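Long-range contacts in uncharacterized protein AF0587 (Archaeoglobus fulgidus DSM 4304, PDB 2Q07), which is of unknown function but, as a PUA-domain member of the archaeosine synthase type 1 family, probably binds RNA in archaeosine-tRNA biosynthesis: residues A[112-117]-A[136-141]; A[23-28]-A[59-64]; A[96-101]-A[128-133]. All blocks are in the same frame, centred on the assembly; numbering follows the deposited sequence.

Contact 1. Residues A[112-117]-A[136-141]; sequences GFRKVV and EAEVVY
V116 and its neighbours in strand 115-117 pair in parallel with strand 138-141, the edge strand of the five-stranded sheet in the DUF5591 region, assigned to the UDG-like clan. Three backbone bonds, all straight at the hydrogen, join the pair. V116 N reaches E138 O at 2.7 Å and V140 N reaches V116 O at 3.0 Å, both nearly along the C=O axis, so that V116 is held through its N-H and its carbonyl. The third, from E138 N to R114 O, is 3.1 Å long and comes from 37° above the carbonyl plane.

Packing is close on both faces of the sheet. On one, V116 CG2 lies beside the A137 methyl at 4.0 Å and V116 CB is 4.2 Å from V139 CG2. On the other, V140 has chi1 at -63°, which puts CG1 anti to the carbonyl carbon and leaves CG2 between N and C, 3.8 Å from V117 CG2; the same methyl meets the aliphatic CD of K115. Helix 150-160 covers this second face through L156, E159 and I160.

The R114-E138 end is looser and solvent-exposed. R114 NH2 stays 4.2 Å from E138 OE1, with the guanidinium and carboxylate planes 63° apart and no N-H aimed at the oxygen. R114 instead forms a salt bridge with D30, and K115 one with E159. Backbone bonds and apolar packing of valines, A137 and the K115 chain thus hold the edge strand, while the E138 carboxylate probably adds only a diffuse attraction to R114.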
loop_
_atom_site.group_PDB
_atom_site.type_symbol
_atom_site.label_atom_id
_atom_site.label_comp_id
_atom_site.label_asym_id
_atom_site.label_seq_id
_atom_site.Cartn_x
_atom_site.Cartn_y
_atom_site.Cartn_z
ATOM N N GLY A 112 16.011 4.205 -4.764
ATOM C CA GLY A 112 17.195 4.369 -5.595
ATOM C C GLY A 112 16.989 5.243 -6.819
ATOM O O GLY A 112 17.603 5.011 -7.859
ATOM N N PHE A 113 16.136 6.254 -6.691
ATOM C CA PHE A 113 15.852 7.162 -7.795
ATOM C C PHE A 113 17.060 8.026 -8.156
ATOM O O PHE A 113 17.855 8.400 -7.291
ATOM C CB PHE A 113 14.672 8.070 -7.444
ATOM C CG PHE A 113 13.431 7.328 -7.026
ATOM C CD1 PHE A 113 13.048 7.284 -5.683
ATOM C CD2 PHE A 113 12.646 6.675 -7.970
ATOM C CE1 PHE A 113 11.894 6.596 -5.286
ATOM C CE2 PHE A 113 11.494 5.986 -7.593
ATOM C CZ PHE A 113 11.116 5.946 -6.244
ATOM N N ARG A 114 17.196 8.336 -9.441
ATOM C CA ARG A 114 18.301 9.178 -9.886
ATOM C C ARG A 114 17.835 10.624 -9.918
ATOM O O ARG A 114 18.645 11.542 -9.922
ATOM C CB ARG A 114 18.782 8.773 -11.281
ATOM C CG ARG A 114 17.737 8.921 -12.385
ATOM C CD ARG A 114 18.403 8.911 -13.767
ATOM N NE ARG A 114 18.350 10.227 -14.392
ATOM C CZ ARG A 114 17.302 10.694 -15.063
ATOM N NH1 ARG A 114 16.219 9.946 -15.209
ATOM N NH2 ARG A 114 17.328 11.918 -15.567
ATOM N N LYS A 115 16.519 10.815 -9.936
ATOM C CA LYS A 115 15.953 12.154 -9.969
ATOM C C LYS A 115 14.638 12.259 -9.194
ATOM O O LYS A 115 13.792 11.366 -9.247
ATOM C CB LYS A 115 15.734 12.593 -11.421
ATOM C CG LYS A 115 15.455 14.080 -11.564
ATOM C CD LYS A 115 14.044 14.336 -12.036
ATOM C CE LYS A 115 13.907 14.055 -13.524
ATOM N NZ LYS A 115 14.552 15.127 -14.326
ATOM N N VAL A 116 14.491 13.360 -8.468
ATOM C CA VAL A 116 13.302 13.635 -7.677
ATOM C C VAL A 116 12.669 14.926 -8.208
ATOM O O VAL A 116 13.298 15.981 -8.173
ATOM C CB VAL A 116 13.666 13.850 -6.171
ATOM C CG1 VAL A 116 12.424 14.263 -5.370
ATOM C CG2 VAL A 116 14.279 12.600 -5.592
ATOM N N VAL A 117 11.445 14.834 -8.729
ATOM C CA VAL A 117 10.739 16.008 -9.214
ATOM C C VAL A 117 9.738 16.434 -8.147
ATOM O O VAL A 117 8.705 15.782 -7.951
ATOM C CB VAL A 117 9.950 15.728 -10.514
ATOM C CG1 VAL A 117 9.312 17.006 -10.986
ATOM C CG2 VAL A 117 10.859 15.155 -11.572
ATOM N N GLU A 136 21.689 11.616 -3.035
ATOM C CA GLU A 136 22.521 11.722 -4.236
ATOM C C GLU A 136 21.695 12.150 -5.446
ATOM O O GLU A 136 22.214 12.777 -6.377
ATOM C CB GLU A 136 23.186 10.384 -4.566
ATOM C CG GLU A 136 24.008 9.754 -3.460
ATOM C CD GLU A 136 24.807 8.556 -3.970
ATOM O OE1 GLU A 136 24.286 7.833 -4.848
ATOM O OE2 GLU A 136 25.943 8.339 -3.498
ATOM N N ALA A 137 20.405 11.821 -5.429
ATOM C CA ALA A 137 19.533 12.159 -6.543
ATOM C C ALA A 137 19.495 13.647 -6.871
ATOM O O ALA A 137 19.731 14.498 -6.014
ATOM C CB ALA A 137 18.107 11.661 -6.268
ATOM N N GLU A 138 19.215 13.949 -8.132
ATOM C CA GLU A 138 19.080 15.341 -8.550
ATOM C C GLU A 138 17.674 15.712 -8.094
ATOM O O GLU A 138 16.749 14.910 -8.222
ATOM C CB GLU A 138 19.138 15.473 -10.072
ATOM C CG GLU A 138 19.930 14.370 -10.751
ATOM C CD GLU A 138 20.042 14.572 -12.254
ATOM O OE1 GLU A 138 18.991 14.722 -12.925
ATOM O OE2 GLU A 138 21.188 14.583 -12.754
ATOM N N VAL A 139 17.509 16.912 -7.563
ATOM C CA VAL A 139 16.198 17.350 -7.124
ATOM C C VAL A 139 15.837 18.618 -7.874
ATOM O O VAL A 139 16.560 19.613 -7.815
ATOM C CB VAL A 139 16.173 17.622 -5.602
ATOM C CG1 VAL A 139 14.739 17.892 -5.142
ATOM C CG2 VAL A 139 16.746 16.435 -4.852
ATOM N N VAL A 140 14.723 18.564 -8.596
ATOM C CA VAL A 140 14.238 19.696 -9.372
ATOM C C VAL A 140 12.862 20.125 -8.872
ATOM O O VAL A 140 12.041 19.286 -8.509
ATOM C CB VAL A 140 14.129 19.322 -10.868
ATOM C CG1 VAL A 140 15.515 18.976 -11.421
ATOM C CG2 VAL A 140 13.189 18.131 -11.035
ATOM N N TYR A 141 12.613 21.431 -8.853
ATOM C CA TYR A 141 11.326 21.956 -8.406
ATOM C C TYR A 141 10.560 22.482 -9.618
ATOM O O TYR A 141 11.074 23.294 -10.381
ATOM C CB TYR A 141 11.542 23.053 -7.365
ATOM C CG TYR A 141 12.306 22.565 -6.157
ATOM C CD1 TYR A 141 13.694 22.432 -6.199
ATOM C CD2 TYR A 141 11.637 22.157 -5.000
ATOM C CE1 TYR A 141 14.398 21.902 -5.132
ATOM C CE2 TYR A 141 12.335 21.621 -3.921
ATOM C CZ TYR A 141 13.713 21.494 -3.994
ATOM O OH TYR A 141 14.410 20.944 -2.945
#

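Contact 2. Residues A[23-28]-A[59-64]; sequences ECYKPF and NVNEII
F28 lays its ring over the amide of N61 where the segment that leaves helix 16-24 runs past strand 61-64, in the alpha/beta part of the chain assigned to the UDG-like clan. The two touching stretches head in nearly opposite directions, 160° apart, yet no backbone pairing joins them; side chains carry the contact.

In the first shell the N61 amide sits above one face of the F28 ring, its plane tilted 39° from that of the ring, and the two side chains run antiparallel to one another. F28 reaches this place with CG between its backbone N and carbonyl carbon (chi1 59°), which brings the ring against the N61 amide and the 59-60 backbone. The far end of the ring meets that backbone: CE1 has N59 O at its edge, 3.7 Å away, and CZ lies 3.7 Å from V60 O. P27 adds its CB beside the same amide.

Y25 makes the second approach. With CG anti to the backbone N, its ring extends toward the strand until OH lies 3.8 Å from I63 CD1. F107 packs edge-to-face against Y25, and P27 CG lies over the rim of one Y25 ring face, 4.0 Å above its plane, so the ring has apolar neighbours.

Farther out, N61 and I63 are fixed by backbone bonds to strand 31-36, N59 is tied to G164 and S162, and R171 of helix 168-181 touches F28. H175 of that helix is hydrogen-bonded to K26 N. A water lying in the plane of the Y25 ring joins the two segments, 2.7 Å from Y25 OH and donating to E62 O at 2.8 Å.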
loop_
_atom_site.group_PDB
_atom_site.type_symbol
_atom_site.label_atom_id
_atom_site.label_comp_id
_atom_site.label_asym_id
_atom_site.label_seq_id
_atom_site.Cartn_x
_atom_site.Cartn_y
_atom_site.Cartn_z
ATOM N N GLU A 23 10.022 -1.693 3.366
ATOM C CA GLU A 23 10.672 -2.924 2.929
ATOM C C GLU A 23 9.975 -3.569 1.731
ATOM O O GLU A 23 10.573 -4.382 1.031
ATOM C CB GLU A 23 10.816 -3.926 4.092
ATOM C CG GLU A 23 9.542 -4.439 4.716
ATOM C CD GLU A 23 9.816 -5.445 5.840
ATOM O OE1 GLU A 23 10.438 -6.496 5.569
ATOM O OE2 GLU A 23 9.413 -5.185 6.996
ATOM N N CYS A 24 8.730 -3.176 1.472
ATOM C CA CYS A 24 7.975 -3.734 0.351
ATOM C C CYS A 24 7.969 -2.829 -0.884
ATOM O O CYS A 24 7.501 -3.230 -1.950
ATOM C CB CYS A 24 6.527 -4.013 0.779
ATOM S SG CYS A 24 6.375 -5.138 2.199
ATOM N N TYR A 25 8.503 -1.622 -0.732
ATOM C CA TYR A 25 8.534 -0.626 -1.803
ATOM C C TYR A 25 9.419 -0.994 -2.990
ATOM O O TYR A 25 10.630 -1.109 -2.851
ATOM C CB TYR A 25 8.987 0.713 -1.217
ATOM C CG TYR A 25 8.864 1.897 -2.143
ATOM C CD1 TYR A 25 7.779 2.023 -3.016
ATOM C CD2 TYR A 25 9.811 2.917 -2.119
ATOM C CE1 TYR A 25 7.643 3.140 -3.843
ATOM C CE2 TYR A 25 9.688 4.034 -2.936
ATOM C CZ TYR A 25 8.605 4.142 -3.796
ATOM O OH TYR A 25 8.484 5.247 -4.604
ATOM N N LYS A 26 8.816 -1.182 -4.159
ATOM C CA LYS A 26 9.604 -1.514 -5.350
ATOM C C LYS A 26 9.236 -0.647 -6.550
ATOM O O LYS A 26 8.249 -0.895 -7.236
ATOM C CB LYS A 26 9.450 -2.998 -5.703
ATOM C CG LYS A 26 9.732 -3.926 -4.525
ATOM C CD LYS A 26 9.765 -5.389 -4.949
ATOM C CE LYS A 26 9.793 -6.311 -3.736
ATOM N NZ LYS A 26 8.550 -6.171 -2.898
ATOM N N PRO A 27 10.042 0.389 -6.814
ATOM C CA PRO A 27 9.836 1.322 -7.928
ATOM C C PRO A 27 9.900 0.654 -9.301
ATOM O O PRO A 27 10.438 -0.443 -9.452
ATOM C CB PRO A 27 10.971 2.332 -7.745
ATOM C CG PRO A 27 11.203 2.318 -6.268
ATOM C CD PRO A 27 11.150 0.843 -5.953
ATOM N N PHE A 28 9.341 1.327 -10.299
ATOM C CA PHE A 28 9.363 0.833 -11.669
ATOM C C PHE A 28 10.004 1.898 -12.562
ATOM O O PHE A 28 10.124 1.721 -13.777
ATOM C CB PHE A 28 7.941 0.530 -12.144
ATOM C CG PHE A 28 7.019 1.718 -12.103
ATOM C CD1 PHE A 28 7.043 2.679 -13.119
ATOM C CD2 PHE A 28 6.120 1.877 -11.056
ATOM C CE1 PHE A 28 6.182 3.772 -13.089
ATOM C CE2 PHE A 28 5.253 2.968 -11.014
ATOM C CZ PHE A 28 5.281 3.918 -12.031
ATOM N N ASN A 59 4.323 8.672 -15.994
ATOM C CA ASN A 59 4.942 7.353 -16.116
ATOM C C ASN A 59 6.145 7.168 -15.206
ATOM O O ASN A 59 7.064 6.411 -15.520
ATOM C CB ASN A 59 5.366 7.067 -17.558
ATOM C CG ASN A 59 4.196 6.721 -18.448
ATOM O OD1 ASN A 59 3.235 6.098 -18.008
ATOM N ND2 ASN A 59 4.280 7.109 -19.712
ATOM N N VAL A 60 6.140 7.878 -14.088
ATOM C CA VAL A 60 7.205 7.748 -13.111
ATOM C C VAL A 60 6.524 7.473 -11.781
ATOM O O VAL A 60 5.313 7.648 -11.657
ATOM C CB VAL A 60 8.046 9.025 -13.014
ATOM C CG1 VAL A 60 8.703 9.316 -14.372
ATOM C CG2 VAL A 60 7.174 10.190 -12.564
ATOM N N ASN A 61 7.298 7.028 -10.798
ATOM C CA ASN A 61 6.764 6.725 -9.473
ATOM C C ASN A 61 6.288 7.995 -8.790
ATOM O O ASN A 61 6.788 9.087 -9.078
ATOM C CB ASN A 61 7.842 6.045 -8.628
ATOM C CG ASN A 61 7.906 4.551 -8.871
ATOM O OD1 ASN A 61 7.115 3.788 -8.303
ATOM N ND2 ASN A 61 8.836 4.120 -9.727
ATOM N N GLU A 62 5.336 7.845 -7.871
ATOM C CA GLU A 62 4.769 8.988 -7.168
ATOM C C GLU A 62 4.773 8.806 -5.662
ATOM O O GLU A 62 4.530 7.718 -5.153
ATOM C CB GLU A 62 3.318 9.221 -7.612
ATOM C CG GLU A 62 3.138 9.626 -9.067
ATOM C CD GLU A 62 1.728 9.329 -9.573
ATOM O OE1 GLU A 62 1.329 8.144 -9.553
ATOM O OE2 GLU A 62 1.019 10.274 -9.985
ATOM N N ILE A 63 5.057 9.882 -4.953
ATOM C CA ILE A 63 5.030 9.846 -3.506
ATOM C C ILE A 63 4.235 11.072 -3.098
ATOM O O ILE A 63 4.530 12.182 -3.532
ATOM C CB ILE A 63 6.444 9.901 -2.906
ATOM C CG1 ILE A 63 7.195 8.602 -3.230
ATOM C CG2 ILE A 63 6.361 10.131 -1.398
ATOM C CD1 ILE A 63 8.611 8.569 -2.732
ATOM N N ILE A 64 3.203 10.861 -2.292
ATOM C CA ILE A 64 2.379 11.960 -1.815
ATOM C C ILE A 64 2.896 12.419 -0.453
ATOM O O ILE A 64 2.972 11.622 0.485
ATOM C CB ILE A 64 0.890 11.527 -1.669
ATOM C CG1 ILE A 64 0.299 11.220 -3.049
ATOM C CG2 ILE A 64 0.088 12.620 -0.953
ATOM C CD1 ILE A 64 0.629 9.835 -3.573
HETATM O O HOH W 1 6.111 5.461 -5.834
#

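Contact 3. Residues A[96-101]-A[128-133]; sequences EVSFVA and VERVED
Two helices flanking the sheet of the DUF5591 region meet here: helix 94-111, which leads into strand 115-118, and helix 123-132, which follows it. Their short segments cross at -54° with the axes 9.1 Å apart at closest approach. The closest CA pair, A101 and V131, is 5.9 Å apart, and the alanine methyl lies 3.8 Å from R130 CB and 3.9 Å from V131 CG2. That valine methyl also rests on the backbone of the facing helix, 3.5 Å from A101 O.

R130 spans the rest of the interface. Its CG touches V97 CG1 at 3.7 Å. A bend at chi2 (-67°) then turns the outer chain so that the same V97 methyl stands over the centre of one face of the guanidinium. NH1 reaches the exposed side, where it lies 3.7 Å from S98 CA. The charge is met by E94, near the start of helix 94-111, through a salt bridge with NH2. Beyond the two segments, V131 also touches L104, K105 and I108, and V97 touches W92. No hydrogen bond joins the two segments; this is the apolar packing of neighbouring helices on one layer of an alpha/beta fold, in which the aliphatic part of R130 takes a large share.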
loop_
_atom_site.group_PDB
_atom_site.type_symbol
_atom_site.label_atom_id
_atom_site.label_comp_id
_atom_site.label_asym_id
_atom_site.label_seq_id
_atom_site.Cartn_x
_atom_site.Cartn_y
_atom_site.Cartn_z
ATOM N N GLU A 96 7.803 18.819 12.739
ATOM C CA GLU A 96 6.980 18.188 11.716
ATOM C C GLU A 96 7.734 18.064 10.388
ATOM O O GLU A 96 7.704 17.016 9.741
ATOM C CB GLU A 96 5.697 19.002 11.532
ATOM C CG GLU A 96 4.682 18.385 10.592
ATOM C CD GLU A 96 3.343 19.105 10.642
ATOM O OE1 GLU A 96 3.304 20.322 10.352
ATOM O OE2 GLU A 96 2.331 18.453 10.976
ATOM N N VAL A 97 8.404 19.136 9.977
ATOM C CA VAL A 97 9.170 19.100 8.737
ATOM C C VAL A 97 10.288 18.075 8.905
ATOM O O VAL A 97 10.555 17.278 8.013
ATOM C CB VAL A 97 9.785 20.484 8.401
ATOM C CG1 VAL A 97 10.900 20.330 7.375
ATOM C CG2 VAL A 97 8.710 21.407 7.848
ATOM N N SER A 98 10.922 18.100 10.069
ATOM C CA SER A 98 12.010 17.188 10.380
ATOM C C SER A 98 11.555 15.732 10.308
ATOM O O SER A 98 12.213 14.895 9.684
ATOM C CB SER A 98 12.560 17.506 11.772
ATOM O OG SER A 98 13.587 16.612 12.127
ATOM N N PHE A 99 10.422 15.435 10.938
ATOM C CA PHE A 99 9.880 14.081 10.943
ATOM C C PHE A 99 9.473 13.607 9.550
ATOM O O PHE A 99 9.796 12.487 9.159
ATOM C CB PHE A 99 8.662 13.988 11.869
ATOM C CG PHE A 99 8.099 12.596 11.990
ATOM C CD1 PHE A 99 8.705 11.650 12.818
ATOM C CD2 PHE A 99 6.966 12.226 11.274
ATOM C CE1 PHE A 99 8.186 10.356 12.931
ATOM C CE2 PHE A 99 6.443 10.935 11.380
ATOM C CZ PHE A 99 7.055 9.997 12.212
ATOM N N VAL A 100 8.756 14.444 8.803
ATOM C CA VAL A 100 8.331 14.043 7.464
ATOM C C VAL A 100 9.525 13.889 6.509
ATOM O O VAL A 100 9.551 12.979 5.683
ATOM C CB VAL A 100 7.316 15.041 6.854
ATOM C CG1 VAL A 100 6.900 14.566 5.478
ATOM C CG2 VAL A 100 6.087 15.148 7.740
ATOM N N ALA A 101 10.510 14.772 6.629
ATOM C CA ALA A 101 11.705 14.702 5.791
ATOM C C ALA A 101 12.441 13.380 6.037
ATOM O O ALA A 101 12.912 12.740 5.105
ATOM C CB ALA A 101 12.631 15.880 6.106
ATOM N N VAL A 128 10.993 18.896 1.290
ATOM C CA VAL A 128 11.864 18.413 0.220
ATOM C C VAL A 128 13.252 19.049 0.299
ATOM O O VAL A 128 14.279 18.376 0.121
ATOM C CB VAL A 128 11.234 18.708 -1.158
ATOM C CG1 VAL A 128 12.122 18.177 -2.276
ATOM C CG2 VAL A 128 9.848 18.081 -1.228
ATOM N N GLU A 129 13.286 20.346 0.573
ATOM C CA GLU A 129 14.556 21.044 0.673
ATOM C C GLU A 129 15.461 20.386 1.703
ATOM O O GLU A 129 16.670 20.304 1.503
ATOM C CB GLU A 129 14.323 22.519 1.013
ATOM C CG GLU A 129 14.000 23.355 -0.223
ATOM C CD GLU A 129 13.475 24.730 0.120
ATOM O OE1 GLU A 129 14.053 25.379 1.015
ATOM O OE2 GLU A 129 12.487 25.164 -0.509
ATOM N N ARG A 130 14.874 19.897 2.793
ATOM C CA ARG A 130 15.643 19.220 3.829
ATOM C C ARG A 130 16.293 17.952 3.289
ATOM O O ARG A 130 17.444 17.655 3.596
ATOM C CB ARG A 130 14.745 18.829 5.006
ATOM C CG ARG A 130 14.287 19.968 5.893
ATOM C CD ARG A 130 15.451 20.599 6.664
ATOM N NE ARG A 130 14.982 21.306 7.856
ATOM C CZ ARG A 130 14.618 20.705 8.985
ATOM N NH1 ARG A 130 14.676 19.384 9.085
ATOM N NH2 ARG A 130 14.185 21.420 10.017
ATOM N N VAL A 131 15.541 17.204 2.488
ATOM C CA VAL A 131 16.019 15.946 1.915
ATOM C C VAL A 131 17.016 16.130 0.770
ATOM O O VAL A 131 17.985 15.373 0.647
ATOM C CB VAL A 131 14.848 15.097 1.381
ATOM C CG1 VAL A 131 15.371 13.781 0.842
ATOM C CG2 VAL A 131 13.816 14.859 2.481
ATOM N N GLU A 132 16.767 17.127 -0.073
ATOM C CA GLU A 132 17.631 17.395 -1.208
ATOM C C GLU A 132 19.102 17.395 -0.819
ATOM O O GLU A 132 19.920 16.804 -1.510
ATOM C CB GLU A 132 17.280 18.742 -1.842
ATOM C CG GLU A 132 18.137 19.080 -3.054
ATOM C CD GLU A 132 17.893 20.486 -3.588
ATOM O OE1 GLU A 132 18.545 20.850 -4.592
ATOM O OE2 GLU A 132 17.062 21.225 -3.012
ATOM N N ASP A 133 19.430 18.049 0.292
ATOM C CA ASP A 133 20.814 18.143 0.751
ATOM C C ASP A 133 21.412 16.832 1.270
ATOM O O ASP A 133 22.616 16.756 1.518
ATOM C CB ASP A 133 20.948 19.195 1.864
ATOM C CG ASP A 133 20.453 20.575 1.449
ATOM O OD1 ASP A 133 20.728 21.004 0.306
ATOM O OD2 ASP A 133 19.802 21.239 2.282
#

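In the fold
The chain is the C-terminal part of a longer protein and comprises DUF5591, pre-PUA and PUA regions; all three contacts lie within the first, assigned to the UDG-like clan. Contacts 1 and 2, with centres 13 Å apart, reach the same sheet, and F113 connects them: its CZ is 3.2 Å from Y25 OH and 3.6 Å from P27 CG. Contact 1 closes the beta-alpha-beta unit whose helix 123-132 takes part in contact 3, 14 Å away between centres. There Y141 OH probably hydrogen-bonds to E132 OE2 at 2.7 Å, and V139 packs on E132. Contacts 2 and 3 do not touch; their nearest atoms are about 7 Å apart.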